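Local coordinates for protein acetoacetate decarboxylase (Sphingomonas wittichii, PDB 5UPB) that probably acts as a lyase on small carboxylic acid substrates, being an acetoacetate decarboxylase-like enzyme that assembles from four protein chains, at residues 39-50 against 88-99. Residues are numbered along the deposited sequence; the frame is centred on the assembly and turned at random.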
# COMPACT_ATOMS: atom_id res chain seq x y z
N LEU A 39 10.29 -0.82 31.18
CA LEU A 39 9.05 -1.44 30.73
C LEU A 39 7.88 -1.07 31.63
O LEU A 39 6.76 -0.88 31.14
CB LEU A 39 9.21 -2.96 30.67
CG LEU A 39 10.37 -3.46 29.83
CD1 LEU A 39 10.38 -4.96 29.88
CD2 LEU A 39 10.21 -3.01 28.44
N GLN A 40 8.11 -0.93 32.94
CA GLN A 40 7.01 -0.59 33.84
C GLN A 40 6.35 0.72 33.43
O GLN A 40 5.13 0.87 33.55
CB GLN A 40 7.49 -0.51 35.29
CG GLN A 40 6.35 -0.20 36.27
CD GLN A 40 5.40 -1.39 36.46
OE1 GLN A 40 5.83 -2.51 36.81
NE2 GLN A 40 4.10 -1.16 36.22
N ALA A 41 7.14 1.68 32.95
CA ALA A 41 6.59 2.97 32.53
C ALA A 41 5.56 2.83 31.40
O ALA A 41 4.71 3.71 31.22
CB ALA A 41 7.74 3.89 32.10
N LEU A 42 5.65 1.77 30.61
CA LEU A 42 4.68 1.54 29.54
C LEU A 42 3.45 0.80 30.01
O LEU A 42 2.48 0.68 29.24
CB LEU A 42 5.32 0.73 28.41
CG LEU A 42 6.51 1.35 27.70
CD1 LEU A 42 7.06 0.35 26.66
CD2 LEU A 42 6.10 2.70 27.07
N LEU A 43 3.48 0.24 31.22
CA LEU A 43 2.34 -0.55 31.64
C LEU A 43 1.27 0.34 32.23
O LEU A 43 1.58 1.23 33.02
CB LEU A 43 2.74 -1.58 32.69
CG LEU A 43 3.69 -2.65 32.19
CD1 LEU A 43 4.13 -3.55 33.35
CD2 LEU A 43 2.98 -3.45 31.13
N PRO A 44 0.01 0.07 31.93
CA PRO A 44 -1.06 0.80 32.62
C PRO A 44 -1.13 0.41 34.09
O PRO A 44 -0.63 -0.63 34.53
CB PRO A 44 -2.32 0.35 31.87
CG PRO A 44 -2.00 -1.00 31.37
CD PRO A 44 -0.53 -0.96 31.02
N ALA A 45 -1.72 1.31 34.87
CA ALA A 45 -1.82 1.12 36.31
C ALA A 45 -2.51 -0.19 36.64
O ALA A 45 -3.53 -0.55 36.03
CB ALA A 45 -2.58 2.29 36.93
N GLY A 46 -1.94 -0.94 37.58
CA GLY A 46 -2.51 -2.20 38.01
C GLY A 46 -1.77 -3.41 37.48
O GLY A 46 -2.02 -4.53 37.97
N LEU A 47 -0.88 -3.22 36.51
CA LEU A 47 -0.02 -4.28 36.00
C LEU A 47 1.39 -4.07 36.50
O LEU A 47 1.90 -2.94 36.51
CB LEU A 47 -0.02 -4.33 34.47
CG LEU A 47 -1.36 -4.57 33.78
CD1 LEU A 47 -1.16 -4.69 32.26
CD2 LEU A 47 -2.02 -5.81 34.37
N LYS A 48 2.03 -5.16 36.88
CA LYS A 48 3.37 -5.13 37.43
C LYS A 48 4.28 -5.88 36.47
O LYS A 48 3.97 -6.99 36.03
CB LYS A 48 3.41 -5.78 38.82
CG LYS A 48 4.70 -5.57 39.59
CD LYS A 48 4.87 -4.12 40.02
CE LYS A 48 5.99 -3.96 41.04
NZ LYS A 48 6.15 -2.54 41.45
N VAL A 49 5.39 -5.23 36.10
CA VAL A 49 6.30 -5.87 35.17
C VAL A 49 6.86 -7.14 35.82
O VAL A 49 7.00 -7.23 37.05
CB VAL A 49 7.40 -4.86 34.78
CG1 VAL A 49 8.33 -4.54 35.99
CG2 VAL A 49 8.20 -5.36 33.60
N ALA A 50 7.21 -8.12 35.00
CA ALA A 50 7.87 -9.31 35.52
C ALA A 50 9.36 -9.00 35.54
O ALA A 50 9.73 -7.86 35.86
CB ALA A 50 7.54 -10.55 34.68
N ILE A 88 5.06 -7.08 26.78
CA ILE A 88 5.77 -7.02 28.06
C ILE A 88 5.19 -8.08 28.99
O ILE A 88 3.98 -8.12 29.22
CB ILE A 88 5.65 -5.62 28.68
CG1 ILE A 88 6.23 -4.59 27.71
CG2 ILE A 88 6.32 -5.57 30.06
CD1 ILE A 88 5.94 -3.14 28.09
N ALA A 89 6.06 -8.92 29.54
CA ALA A 89 5.60 -9.87 30.54
C ALA A 89 5.29 -9.13 31.83
O ALA A 89 6.06 -8.27 32.26
CB ALA A 89 6.64 -10.96 30.78
N CYS A 90 4.13 -9.44 32.43
CA CYS A 90 3.65 -8.71 33.60
C CYS A 90 2.69 -9.60 34.39
O CYS A 90 2.42 -10.76 34.02
CB CYS A 90 3.00 -7.39 33.20
SG CYS A 90 1.61 -7.56 32.05
N THR A 91 2.18 -9.04 35.49
CA THR A 91 1.24 -9.72 36.36
C THR A 91 0.14 -8.75 36.79
O THR A 91 0.36 -7.54 36.92
CB THR A 91 1.92 -10.26 37.63
OG1 THR A 91 2.71 -9.21 38.23
CG2 THR A 91 2.79 -11.42 37.28
N HIS A 92 -1.04 -9.32 37.03
CA HIS A 92 -2.17 -8.64 37.65
C HIS A 92 -2.50 -9.48 38.87
O HIS A 92 -3.03 -10.59 38.74
CB HIS A 92 -3.36 -8.52 36.71
CG HIS A 92 -4.53 -7.80 37.32
ND1 HIS A 92 -5.71 -8.44 37.64
CD2 HIS A 92 -4.72 -6.50 37.62
CE1 HIS A 92 -6.56 -7.57 38.16
NE2 HIS A 92 -5.99 -6.38 38.14
N GLY A 93 -2.13 -8.99 40.04
CA GLY A 93 -2.19 -9.84 41.21
C GLY A 93 -1.10 -10.87 41.05
O GLY A 93 0.07 -10.53 40.88
N ASP A 94 -1.46 -12.15 41.08
CA ASP A 94 -0.51 -13.21 40.81
C ASP A 94 -0.81 -13.89 39.48
O ASP A 94 -0.33 -14.99 39.21
CB ASP A 94 -0.49 -14.23 41.96
CG ASP A 94 -1.85 -14.82 42.24
OD1 ASP A 94 -2.73 -14.77 41.35
OD2 ASP A 94 -2.05 -15.32 43.37
N ARG A 95 -1.62 -13.24 38.65
CA ARG A 95 -1.96 -13.78 37.36
C ARG A 95 -0.95 -13.30 36.33
O ARG A 95 -0.70 -12.09 36.20
CB ARG A 95 -3.38 -13.38 36.97
CG ARG A 95 -3.85 -14.02 35.71
CD ARG A 95 -5.35 -13.98 35.62
NE ARG A 95 -5.78 -14.57 34.36
CZ ARG A 95 -5.79 -15.87 34.09
NH1 ARG A 95 -5.39 -16.74 35.00
NH2 ARG A 95 -6.19 -16.29 32.90
N GLN A 96 -0.37 -14.23 35.61
CA GLN A 96 0.73 -13.94 34.70
C GLN A 96 0.20 -13.68 33.31
O GLN A 96 -0.65 -14.41 32.81
CB GLN A 96 1.68 -15.14 34.64
CG GLN A 96 2.34 -15.49 35.98
CD GLN A 96 3.37 -16.59 35.83
OE1 GLN A 96 3.11 -17.61 35.20
NE2 GLN A 96 4.55 -16.37 36.41
N GLY A 97 0.72 -12.64 32.67
CA GLY A 97 0.26 -12.38 31.33
C GLY A 97 1.27 -11.58 30.54
O GLY A 97 2.40 -11.36 30.98
N TYR A 98 0.83 -11.15 29.36
CA TYR A 98 1.56 -10.22 28.53
C TYR A 98 0.69 -8.97 28.36
O TYR A 98 -0.53 -9.08 28.26
CB TYR A 98 1.88 -10.78 27.14
CG TYR A 98 3.03 -11.71 27.14
CD1 TYR A 98 4.35 -11.25 27.21
CD2 TYR A 98 2.81 -13.10 27.11
CE1 TYR A 98 5.43 -12.14 27.22
CE2 TYR A 98 3.86 -13.99 27.12
CZ TYR A 98 5.17 -13.52 27.18
OH TYR A 98 6.21 -14.45 27.19
N PHE A 99 1.34 -7.80 28.32
CA PHE A 99 0.69 -6.57 27.89
C PHE A 99 1.29 -6.20 26.55
O PHE A 99 2.51 -5.96 26.47
CB PHE A 99 0.87 -5.42 28.88
CG PHE A 99 0.26 -4.13 28.42
CD1 PHE A 99 -1.12 -3.98 28.37
CD2 PHE A 99 1.06 -3.07 28.02
CE1 PHE A 99 -1.68 -2.81 27.93
CE2 PHE A 99 0.51 -1.89 27.58
CZ PHE A 99 -0.86 -1.75 27.54
O HOH W 1 -0.98 -6.03 40.15
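F99 packs its ring against L43, P44 and L47 in the turn that follows helix 36-42. Its CB lies 3.7 Å from L43 CD2, and CG meets both that methyl and L47 CD1, which approach it from the same side. Further out, CD2 keeps to L43 while CD1 lies beside L47 CD1; CE1 meets P44 CG, CE2 approaches the carbonyl oxygen of L42, and CZ ends against P44 CD. That proline carbon stands 3.6 Å from the ring centroid, over one face in a CH-pi contact. With an alanine at F99 the ring is gone, and P44, L43 and L47 would probably be left with a gap where they now pack. I88 wedges against the helix, with CD1 3.9 Å from L42 CB and CG2 touching L39 and V49. After the type II turn 44-47, short strand 48-50 pairs antiparallel with 88-92, first arm of a hairpin closed by the type II' turn 92-95 in this beta-rich acetoacetate decarboxylase-family fold: K48 N donates to T91 O (2.9 Å), T91 N returns a bond to K48 O, and A50 N binds A89 O. A bend at chi2 (71°) turns the Q40 amide back toward the strand, where OE1 accepts from V49 N and NE2 donates to L47 O. Three main-chain bonds thus hold the strands together, while apolar contacts pack helix and turn onto the hairpin.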